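Local atomic coordinates of cytochrome P450 (Picrophilus torridus, PDB entry 2RFB), a protein that binds heme and probably acts as a monooxygenase, inserting one atom of molecular oxygen into a substrate. Residues 23-35 and 235-247. Sequence-based numbering, arbitrary orientation.
Sequences HVLMNDKIFSSNP and LPHRFAAEDSYIN. With HEM (protoporphyrin IX containing Fe), chain G.
Ser32 O accepts the backbone N-H of Phe239 at 3.1 Å and also receives the CA-H of Arg238, while Ser32 N returns a bond of 2.7 Å to Phe239 O. Ala241 N to Ile30 O extends this short antiparallel ladder. Beyond it, Arg238 reaches the heme: NH1 bonds propionate O2A at 2.8 Å and NH2 bonds O1A at 3.1 Å, a two-pronged grip that suits a guanidinium, with the carboxylate carbon in its plane; such arginine-propionate anchors recur in P450 heme pockets. A bend at chi2 (-51°) turns the chain between Leu25 CD2, over one guanidinium face, and Ser33 OG, over the other. A leucine in its place would probably leave that propionate without this cationic partner, though Arg59 and His293 also bond the heme. A serine suits position 32 because its OG both bonds Asp51 and accepts Asn34 N, an ST turn. Flat Phe239 offers a face to Pro35 CA, a CH-pi contact 4.0 Å from the ring centroid. On the face carrying Phe31 and Ala240, Phe31 CZ meets Ser244 OG and the buried, apolar Ile246 CD1. The contact thus ties helix 18-26 and strand 31-32 to strands 239-240 and 244-246, with strand 256-259 against Val24, Phe31 and Arg238.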
loop_
_atom_site.group_PDB
_atom_site.type_symbol
_atom_site.label_atom_id
_atom_site.label_comp_id
_atom_site.label_asym_id
_atom_site.label_seq_id
_atom_site.Cartn_x
_atom_site.Cartn_y
_atom_site.Cartn_z
ATOM N N HIS A 23 -3.178 16.939 -10.731
ATOM C CA HIS A 23 -2.266 17.740 -11.510
ATOM C C HIS A 23 -0.839 17.461 -11.000
ATOM O O HIS A 23 0.075 17.124 -11.757
ATOM C CB HIS A 23 -2.592 19.223 -11.353
ATOM C CG HIS A 23 -1.597 20.123 -12.018
ATOM N ND1 HIS A 23 -0.670 20.866 -11.311
ATOM C CD2 HIS A 23 -1.348 20.361 -13.329
ATOM C CE1 HIS A 23 0.084 21.547 -12.163
ATOM N NE2 HIS A 23 -0.307 21.261 -13.390
ATOM N N VAL A 24 -0.654 17.563 -9.694
ATOM C CA VAL A 24 0.682 17.337 -9.151
ATOM C C VAL A 24 1.170 15.927 -9.522
ATOM O O VAL A 24 2.204 15.783 -10.143
ATOM C CB VAL A 24 0.733 17.595 -7.592
ATOM C CG1 VAL A 24 1.937 16.907 -6.963
ATOM C CG2 VAL A 24 0.688 19.094 -7.311
ATOM N N LEU A 25 0.434 14.885 -9.173
ATOM C CA LEU A 25 0.922 13.505 -9.434
ATOM C C LEU A 25 1.077 13.209 -10.923
ATOM O O LEU A 25 1.927 12.447 -11.295
ATOM C CB LEU A 25 0.021 12.441 -8.766
ATOM C CG LEU A 25 -0.076 12.562 -7.255
ATOM C CD1 LEU A 25 -1.098 11.609 -6.670
ATOM C CD2 LEU A 25 1.312 12.229 -6.738
ATOM N N MET A 26 0.228 13.761 -11.776
ATOM C CA MET A 26 0.354 13.473 -13.224
ATOM C C MET A 26 1.535 14.232 -13.854
ATOM O O MET A 26 1.942 13.945 -14.990
ATOM C CB MET A 26 -0.925 13.876 -13.973
ATOM C CG MET A 26 -2.151 12.995 -13.731
ATOM S SD MET A 26 -1.977 11.358 -14.503
ATOM C CE MET A 26 -1.871 11.663 -16.228
ATOM N N ASN A 27 2.073 15.231 -13.143
ATOM C CA ASN A 27 3.184 16.035 -13.716
ATOM C C ASN A 27 4.514 15.689 -12.980
ATOM O O ASN A 27 5.128 16.508 -12.281
ATOM C CB ASN A 27 2.835 17.537 -13.778
ATOM C CG ASN A 27 1.777 17.871 -14.857
ATOM O OD1 ASN A 27 2.094 18.126 -16.020
ATOM N ND2 ASN A 27 0.528 17.921 -14.454
ATOM N N ASP A 28 4.907 14.430 -13.159
ATOM C CA ASP A 28 6.164 13.869 -12.658
ATOM C C ASP A 28 7.432 14.656 -13.028
ATOM O O ASP A 28 8.323 14.732 -12.206
ATOM C CB ASP A 28 6.283 12.418 -13.116
ATOM C CG ASP A 28 6.154 12.292 -14.601
ATOM O OD1 ASP A 28 5.038 12.293 -15.124
ATOM O OD2 ASP A 28 7.192 12.245 -15.292
ATOM N N LYS A 29 7.519 15.211 -14.241
ATOM C CA LYS A 29 8.616 16.102 -14.643
ATOM C C LYS A 29 8.638 17.491 -14.008
ATOM O O LYS A 29 9.694 18.149 -13.993
ATOM C CB LYS A 29 8.652 16.319 -16.179
ATOM C CG LYS A 29 8.867 15.017 -16.991
ATOM C CD LYS A 29 8.783 15.254 -18.480
ATOM C CE LYS A 29 9.062 13.943 -19.230
ATOM N NZ LYS A 29 9.483 14.169 -20.660
ATOM N N ILE A 30 7.488 17.970 -13.565
ATOM C CA ILE A 30 7.441 19.237 -12.854
ATOM C C ILE A 30 7.638 18.949 -11.357
ATOM O O ILE A 30 8.438 19.644 -10.661
ATOM C CB ILE A 30 6.134 20.038 -13.139
ATOM C CG1 ILE A 30 6.025 20.384 -14.633
ATOM C CG2 ILE A 30 6.104 21.324 -12.310
ATOM C CD1 ILE A 30 4.702 21.012 -15.076
ATOM N N PHE A 31 6.939 17.912 -10.868
ATOM C CA PHE A 31 7.042 17.538 -9.453
ATOM C C PHE A 31 7.738 16.218 -9.327
ATOM O O PHE A 31 7.173 15.160 -9.581
ATOM C CB PHE A 31 5.682 17.560 -8.753
ATOM C CG PHE A 31 4.928 18.839 -8.960
ATOM C CD1 PHE A 31 3.975 18.947 -9.971
ATOM C CD2 PHE A 31 5.189 19.958 -8.152
ATOM C CE1 PHE A 31 3.293 20.198 -10.188
ATOM C CE2 PHE A 31 4.536 21.158 -8.348
ATOM C CZ PHE A 31 3.562 21.279 -9.374
ATOM N N SER A 32 8.991 16.300 -8.906
ATOM C CA SER A 32 9.899 15.174 -8.826
ATOM C C SER A 32 9.628 14.315 -7.604
ATOM O O SER A 32 9.000 14.766 -6.664
ATOM C CB SER A 32 11.306 15.735 -8.728
ATOM O OG SER A 32 12.218 14.739 -8.356
ATOM N N SER A 33 10.173 13.110 -7.575
ATOM C CA SER A 33 10.025 12.226 -6.415
ATOM C C SER A 33 11.189 12.151 -5.409
ATOM O O SER A 33 11.055 11.464 -4.374
ATOM C CB SER A 33 9.586 10.828 -6.855
ATOM O OG SER A 33 8.216 10.878 -7.168
ATOM N N ASN A 34 12.298 12.849 -5.674
ATOM C CA ASN A 34 13.384 12.968 -4.694
ATOM C C ASN A 34 13.876 14.382 -4.589
ATOM O O ASN A 34 13.853 15.088 -5.581
ATOM C CB ASN A 34 14.557 12.112 -5.105
ATOM C CG ASN A 34 14.905 12.295 -6.550
ATOM O OD1 ASN A 34 14.021 12.239 -7.416
ATOM N ND2 ASN A 34 16.182 12.507 -6.835
ATOM N N PRO A 35 14.375 14.793 -3.401
ATOM C CA PRO A 35 14.835 16.186 -3.063
ATOM C C PRO A 35 15.902 16.852 -3.953
ATOM O O PRO A 35 16.088 16.491 -5.119
ATOM C CB PRO A 35 15.438 16.016 -1.656
ATOM C CG PRO A 35 15.690 14.500 -1.532
ATOM C CD PRO A 35 14.531 13.886 -2.247
ATOM N N LEU A 235 0.965 11.975 0.658
ATOM C CA LEU A 235 2.289 11.628 0.151
ATOM C C LEU A 235 3.112 12.882 0.368
ATOM O O LEU A 235 2.852 13.870 -0.303
ATOM C CB LEU A 235 2.222 11.375 -1.332
ATOM C CG LEU A 235 1.311 10.227 -1.641
ATOM C CD1 LEU A 235 1.171 10.121 -3.165
ATOM C CD2 LEU A 235 1.878 8.883 -1.017
ATOM N N PRO A 236 4.087 12.852 1.282
ATOM C CA PRO A 236 4.869 14.074 1.563
ATOM C C PRO A 236 6.012 14.388 0.602
ATOM O O PRO A 236 6.544 15.509 0.626
ATOM C CB PRO A 236 5.439 13.822 2.985
ATOM C CG PRO A 236 5.524 12.326 3.132
ATOM C CD PRO A 236 4.504 11.711 2.131
ATOM N N HIS A 237 6.415 13.440 -0.234
ATOM C CA HIS A 237 7.678 13.656 -0.957
ATOM C C HIS A 237 7.487 13.989 -2.431
ATOM O O HIS A 237 7.508 13.081 -3.267
ATOM C CB HIS A 237 8.613 12.446 -0.747
ATOM C CG HIS A 237 9.050 12.277 0.683
ATOM N ND1 HIS A 237 9.554 13.324 1.440
ATOM C CD2 HIS A 237 9.013 11.202 1.512
ATOM C CE1 HIS A 237 9.821 12.898 2.663
ATOM N NE2 HIS A 237 9.517 11.613 2.730
ATOM N N ARG A 238 7.193 15.254 -2.741
ATOM C CA ARG A 238 7.277 15.773 -4.116
ATOM C C ARG A 238 7.999 17.074 -4.002
ATOM O O ARG A 238 7.849 17.774 -3.013
ATOM C CB ARG A 238 5.929 16.041 -4.782
ATOM C CG ARG A 238 5.043 14.800 -5.122
ATOM C CD ARG A 238 5.803 13.773 -5.870
ATOM N NE ARG A 238 5.024 12.859 -6.696
ATOM C CZ ARG A 238 4.582 11.654 -6.321
ATOM N NH1 ARG A 238 4.705 11.202 -5.053
ATOM N NH2 ARG A 238 3.963 10.904 -7.203
ATOM N N PHE A 239 8.786 17.401 -5.012
ATOM C CA PHE A 239 9.519 18.615 -4.977
ATOM C C PHE A 239 9.433 19.183 -6.362
ATOM O O PHE A 239 9.525 18.466 -7.373
ATOM C CB PHE A 239 10.982 18.336 -4.538
ATOM C CG PHE A 239 11.065 17.601 -3.222
ATOM C CD1 PHE A 239 10.886 16.240 -3.169
ATOM C CD2 PHE A 239 11.228 18.293 -2.032
ATOM C CE1 PHE A 239 10.886 15.570 -1.950
ATOM C CE2 PHE A 239 11.218 17.619 -0.812
ATOM C CZ PHE A 239 11.063 16.270 -0.772
ATOM N N ALA A 240 9.251 20.482 -6.413
ATOM C CA ALA A 240 9.166 21.159 -7.653
ATOM C C ALA A 240 10.559 21.154 -8.318
ATOM O O ALA A 240 11.530 21.690 -7.761
ATOM C CB ALA A 240 8.673 22.574 -7.409
ATOM N N ALA A 241 10.632 20.560 -9.516
ATOM C CA ALA A 241 11.849 20.560 -10.335
ATOM C C ALA A 241 11.992 21.874 -11.066
ATOM O O ALA A 241 13.089 22.230 -11.479
ATOM C CB ALA A 241 11.844 19.380 -11.338
ATOM N N GLU A 242 10.884 22.594 -11.239
ATOM C CA GLU A 242 10.917 23.934 -11.857
ATOM C C GLU A 242 9.723 24.721 -11.361
ATOM O O GLU A 242 8.739 24.138 -10.940
ATOM C CB GLU A 242 10.858 23.848 -13.387
ATOM C CG GLU A 242 9.542 23.280 -13.939
ATOM C CD GLU A 242 9.500 23.333 -15.460
ATOM O OE1 GLU A 242 9.626 24.457 -16.039
ATOM O OE2 GLU A 242 9.357 22.255 -16.086
ATOM N N ASP A 243 9.811 26.036 -11.427
ATOM C CA ASP A 243 8.716 26.943 -11.117
ATOM C C ASP A 243 7.463 26.604 -11.894
ATOM O O ASP A 243 7.540 26.241 -13.058
ATOM C CB ASP A 243 9.134 28.359 -11.495
ATOM C CG ASP A 243 10.346 28.818 -10.726
ATOM O OD1 ASP A 243 11.046 29.738 -11.193
ATOM O OD2 ASP A 243 10.596 28.257 -9.641
ATOM N N SER A 244 6.305 26.737 -11.248
ATOM C CA SER A 244 5.009 26.563 -11.909
ATOM C C SER A 244 3.891 27.004 -10.992
ATOM O O SER A 244 4.089 27.215 -9.790
ATOM C CB SER A 244 4.784 25.134 -12.343
ATOM O OG SER A 244 4.733 24.331 -11.190
ATOM N N TYR A 245 2.708 27.126 -11.575
ATOM C CA TYR A 245 1.598 27.780 -10.942
ATOM C C TYR A 245 0.474 26.818 -10.678
ATOM O O TYR A 245 0.134 25.988 -11.504
ATOM C CB TYR A 245 1.105 28.914 -11.825
ATOM C CG TYR A 245 2.033 30.110 -11.924
ATOM C CD1 TYR A 245 3.065 30.156 -12.877
ATOM C CD2 TYR A 245 1.856 31.224 -11.090
ATOM C CE1 TYR A 245 3.908 31.252 -12.961
ATOM C CE2 TYR A 245 2.696 32.336 -11.178
ATOM C CZ TYR A 245 3.713 32.351 -12.111
ATOM O OH TYR A 245 4.529 33.499 -12.217
ATOM N N ILE A 246 -0.088 26.901 -9.489
ATOM C CA ILE A 246 -1.325 26.207 -9.199
ATOM C C ILE A 246 -2.252 27.266 -8.634
ATOM O O ILE A 246 -1.788 28.167 -7.917
ATOM C CB ILE A 246 -1.088 25.165 -8.204
ATOM C CG1 ILE A 246 0.060 24.293 -8.711
ATOM C CG2 ILE A 246 -2.414 24.374 -7.893
ATOM C CD1 ILE A 246 -0.002 22.853 -8.269
ATOM N N ASN A 247 -3.532 27.225 -9.006
ATOM C CA ASN A 247 -4.470 28.227 -8.519
ATOM C C ASN A 247 -3.780 29.572 -8.386
ATOM O O ASN A 247 -3.844 30.212 -7.346
ATOM C CB ASN A 247 -5.093 27.787 -7.180
ATOM C CG ASN A 247 -6.132 28.762 -6.689
ATOM O OD1 ASN A 247 -6.009 29.322 -5.596
ATOM N ND2 ASN A 247 -7.133 29.029 -7.524
HETATM C CHA HEM G . 3.170 3.002 -4.840
HETATM C CHB HEM G . -0.905 3.274 -2.082
HETATM C CHC HEM G . -0.718 -1.660 -1.687
HETATM C CHD HEM G . 3.679 -1.876 -3.797
HETATM C C1A HEM G . 2.034 3.476 -4.162
HETATM C C2A HEM G . 1.573 4.844 -4.156
HETATM C C3A HEM G . 0.440 4.885 -3.382
HETATM C C4A HEM G . 0.193 3.560 -2.941
HETATM C CMA HEM G . -0.553 6.081 -2.955
HETATM C CAA HEM G . 2.278 6.023 -4.913
HETATM C CBA HEM G . 3.336 6.742 -4.037
HETATM C CGA HEM G . 3.800 7.899 -4.879
HETATM O O1A HEM G . 3.146 8.247 -5.929
HETATM O O2A HEM G . 4.833 8.482 -4.493
HETATM C C1B HEM G . -1.232 1.944 -1.752
HETATM C C2B HEM G . -2.447 1.470 -1.134
HETATM C C3B HEM G . -2.300 0.106 -1.059
HETATM C C4B HEM G . -1.055 -0.267 -1.614
HETATM C CMB HEM G . -3.617 2.456 -0.688
HETATM C CAB HEM G . -3.123 -1.160 -0.508
HETATM C CBB HEM G . -4.533 -1.162 -0.292
HETATM C C1C HEM G . 0.439 -2.273 -2.288
HETATM C C2C HEM G . 0.869 -3.677 -2.475
HETATM C C3C HEM G . 2.097 -3.654 -3.051
HETATM C C4C HEM G . 2.486 -2.310 -3.214
HETATM C CMC HEM G . 0.161 -5.063 -2.121
HETATM C CAC HEM G . 2.974 -4.888 -3.504
HETATM C CBC HEM G . 4.250 -5.049 -3.107
HETATM C C1D HEM G . 3.931 -0.551 -4.282
HETATM C C2D HEM G . 5.109 -0.126 -5.004
HETATM C C3D HEM G . 4.909 1.377 -5.273
HETATM C C4D HEM G . 3.648 1.689 -4.732
HETATM C CMD HEM G . 6.370 -0.960 -5.398
HETATM C CAD HEM G . 5.792 2.452 -5.992
HETATM C CBD HEM G . 5.512 2.346 -7.508
HETATM C CGD HEM G . 6.342 3.335 -8.261
HETATM O O1D HEM G . 6.895 4.273 -7.602
HETATM O O2D HEM G . 6.463 3.193 -9.514
HETATM N NA HEM G . 1.148 2.693 -3.413
HETATM N NB HEM G . -0.394 0.832 -2.066
HETATM N NC HEM G . 1.482 -1.488 -2.781
HETATM N ND HEM G . 3.075 0.567 -4.134
HETATM FE FE HEM G . 1.288 0.585 -3.301
#